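SAM-dependent methyltransferase (Pyrococcus horikoshii, PDB 1WZN) probably transfers the methyl group of S-adenosyl-L-methionine to an acceptor substrate, and binds the product S-adenosyl-L-homocysteine. Local coordinates at residues A[30-33]-A[34-38]. Residues are numbered along the deposited sequence; the frame is centred on the assembly and turned at random.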
ATOM      1  N   VAL A  30      33.474 -14.353   7.082  1.00 18.01           N
ATOM      2  CA  VAL A  30      33.852 -15.684   6.629  1.00 17.44           C
ATOM      3  C   VAL A  30      35.107 -16.161   7.362  1.00 17.72           C
ATOM      4  O   VAL A  30      35.177 -17.312   7.791  1.00 17.76           O
ATOM      5  CB  VAL A  30      34.097 -15.706   5.101  1.00 18.52           C
ATOM      6  CG1 VAL A  30      34.717 -17.045   4.676  1.00 18.21           C
ATOM      7  CG2 VAL A  30      32.773 -15.491   4.369  1.00 15.79           C
ATOM      8  N   GLU A  31      36.094 -15.282   7.525  1.00 17.46           N
ATOM      9  CA  GLU A  31      37.315 -15.685   8.223  1.00 20.06           C
ATOM     10  C   GLU A  31      37.044 -15.981   9.693  1.00 20.32           C
ATOM     11  O   GLU A  31      37.723 -16.813  10.295  1.00 21.37           O
ATOM     12  CB  GLU A  31      38.407 -14.618   8.112  1.00 20.94           C
ATOM     13  CG  GLU A  31      38.944 -14.413   6.709  1.00 21.56           C
ATOM     14  CD  GLU A  31      40.314 -13.763   6.715  1.00 21.36           C
ATOM     15  OE1 GLU A  31      41.321 -14.503   6.728  1.00 22.78           O
ATOM     16  OE2 GLU A  31      40.380 -12.518   6.723  1.00 20.61           O
ATOM     17  N   GLU A  32      36.065 -15.297  10.281  1.00 21.68           N
ATOM     18  CA  GLU A  32      35.740 -15.571  11.676  1.00 22.90           C
ATOM     19  C   GLU A  32      35.157 -16.982  11.742  1.00 22.30           C
ATOM     20  O   GLU A  32      35.414 -17.727  12.686  1.00 22.72           O
ATOM     21  CB  GLU A  32      34.736 -14.560  12.234  1.00 27.06           C
ATOM     22  CG  GLU A  32      34.284 -14.920  13.643  1.00 33.02           C
ATOM     23  CD  GLU A  32      33.551 -13.796  14.343  1.00 39.59           C
ATOM     24  OE1 GLU A  32      32.542 -13.303  13.795  1.00 41.06           O
ATOM     25  OE2 GLU A  32      33.986 -13.411  15.452  1.00 43.06           O
ATOM     26  N   ILE A  33      34.379 -17.357  10.729  1.00 21.69           N
ATOM     27  CA  ILE A  33      33.807 -18.699  10.699  1.00 19.48           C
ATOM     28  C   ILE A  33      34.944 -19.718  10.570  1.00 20.79           C
ATOM     29  O   ILE A  33      34.948 -20.739  11.261  1.00 22.77           O
ATOM     30  CB  ILE A  33      32.808 -18.868   9.523  1.00 19.57           C
ATOM     31  CG1 ILE A  33      31.587 -17.961   9.734  1.00 17.10           C
ATOM     32  CG2 ILE A  33      32.344 -20.313   9.435  1.00 18.24           C
ATOM     33  CD1 ILE A  33      30.591 -18.009   8.581  1.00 18.83           C
ATOM     34  N   PHE A  34      35.909 -19.444   9.692  1.00 19.15           N
ATOM     35  CA  PHE A  34      37.052 -20.348   9.517  1.00 21.45           C
ATOM     36  C   PHE A  34      37.769 -20.551  10.853  1.00 21.64           C
ATOM     37  O   PHE A  34      38.116 -21.669  11.230  1.00 21.45           O
ATOM     38  CB  PHE A  34      38.079 -19.775   8.525  1.00 18.80           C
ATOM     39  CG  PHE A  34      37.619 -19.743   7.088  1.00 18.73           C
ATOM     40  CD1 PHE A  34      36.544 -20.515   6.654  1.00 18.80           C
ATOM     41  CD2 PHE A  34      38.310 -18.969   6.154  1.00 19.37           C
ATOM     42  CE1 PHE A  34      36.166 -20.517   5.304  1.00 19.97           C
ATOM     43  CE2 PHE A  34      37.941 -18.965   4.808  1.00 19.87           C
ATOM     44  CZ  PHE A  34      36.867 -19.742   4.381  1.00 19.08           C
ATOM     45  N   LYS A  35      37.977 -19.452  11.566  1.00 24.25           N
ATOM     46  CA  LYS A  35      38.677 -19.482  12.844  1.00 27.35           C
ATOM     47  C   LYS A  35      37.928 -20.147  13.991  1.00 28.45           C
ATOM     48  O   LYS A  35      38.511 -20.921  14.750  1.00 27.21           O
ATOM     49  CB  LYS A  35      39.059 -18.056  13.250  1.00 30.55           C
ATOM     50  CG  LYS A  35      39.607 -17.922  14.665  1.00 34.79           C
ATOM     51  CD  LYS A  35      39.852 -16.461  15.005  1.00 38.22           C
ATOM     52  CE  LYS A  35      40.228 -16.278  16.465  1.00 40.83           C
ATOM     53  NZ  LYS A  35      40.343 -14.834  16.819  1.00 43.16           N
ATOM     54  N   GLU A  36      36.636 -19.859  14.110  1.00 27.86           N
ATOM     55  CA  GLU A  36      35.844 -20.396  15.208  1.00 27.93           C
ATOM     56  C   GLU A  36      35.044 -21.669  14.934  1.00 28.45           C
ATOM     57  O   GLU A  36      34.852 -22.482  15.838  1.00 28.08           O
ATOM     58  CB  GLU A  36      34.886 -19.316  15.724  1.00 27.66           C
ATOM     59  CG  GLU A  36      35.552 -18.033  16.189  1.00 30.69           C
ATOM     60  CD  GLU A  36      36.536 -18.252  17.322  1.00 33.11           C
ATOM     61  OE1 GLU A  36      36.287 -19.132  18.169  1.00 34.46           O
ATOM     62  OE2 GLU A  36      37.555 -17.532  17.375  1.00 34.79           O
ATOM     63  N   ASP A  37      34.574 -21.854  13.705  1.00 26.06           N
ATOM     64  CA  ASP A  37      33.781 -23.041  13.403  1.00 25.34           C
ATOM     65  C   ASP A  37      34.521 -24.218  12.786  1.00 24.26           C
ATOM     66  O   ASP A  37      34.206 -25.370  13.079  1.00 24.09           O
ATOM     67  CB  ASP A  37      32.592 -22.650  12.528  1.00 26.54           C
ATOM     68  CG  ASP A  37      31.610 -21.763  13.269  1.00 27.72           C
ATOM     69  OD1 ASP A  37      31.061 -22.226  14.289  1.00 30.24           O
ATOM     70  OD2 ASP A  37      31.401 -20.608  12.848  1.00 28.34           O
ATOM     71  N   ALA A  38      35.495 -23.940  11.928  1.00 21.73           N
ATOM     72  CA  ALA A  38      36.253 -25.016  11.308  1.00 22.10           C
ATOM     73  C   ALA A  38      37.070 -25.746  12.370  1.00 22.76           C
ATOM     74  O   ALA A  38      37.432 -25.162  13.393  1.00 24.05           O
ATOM     75  CB  ALA A  38      37.178 -24.455  10.230  1.00 20.61           C
TER
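V30 and F34, one helical turn apart, pack side by side: CG1 of V30 sits over one face of the F34 ring, 3.8 Å from its centroid, in a CH-pi contact. The methyl reaches the ring because it stands anti to the backbone N (chi1 171°); its closest ring atom is CZ of F34, 3.5 Å from V30 CG1. V30 O lies 3.5 Å above the plane of the F34 ring, nearer its edge than its centre. V30 O also accepts a hydrogen bond from F34 N at 2.9 Å, in the carbonyl plane. K35 N to E31 O and E36 N to E32 O continue this i to i+4 pattern. Further along, I33 O takes two amides, D37 N at 2.7 Å and, weakly, A38 N at 3.3 Å. The D37 side chain runs at a slant across that of I33, bringing OD2 of D37 to 3.6 Å from I33 CG2. That buried carboxylate is satisfied by a salt bridge to R234 and a hydrogen bond with Y229 OH; E31 is held likewise by R62 and Y64, and Y64 also meets F34 edge-to-face. Helix 23-36 packs against the Rossmann-like methyltransferase sheet, V30, I33 and F34 on I142 of strand 139-146 and A38 on V140.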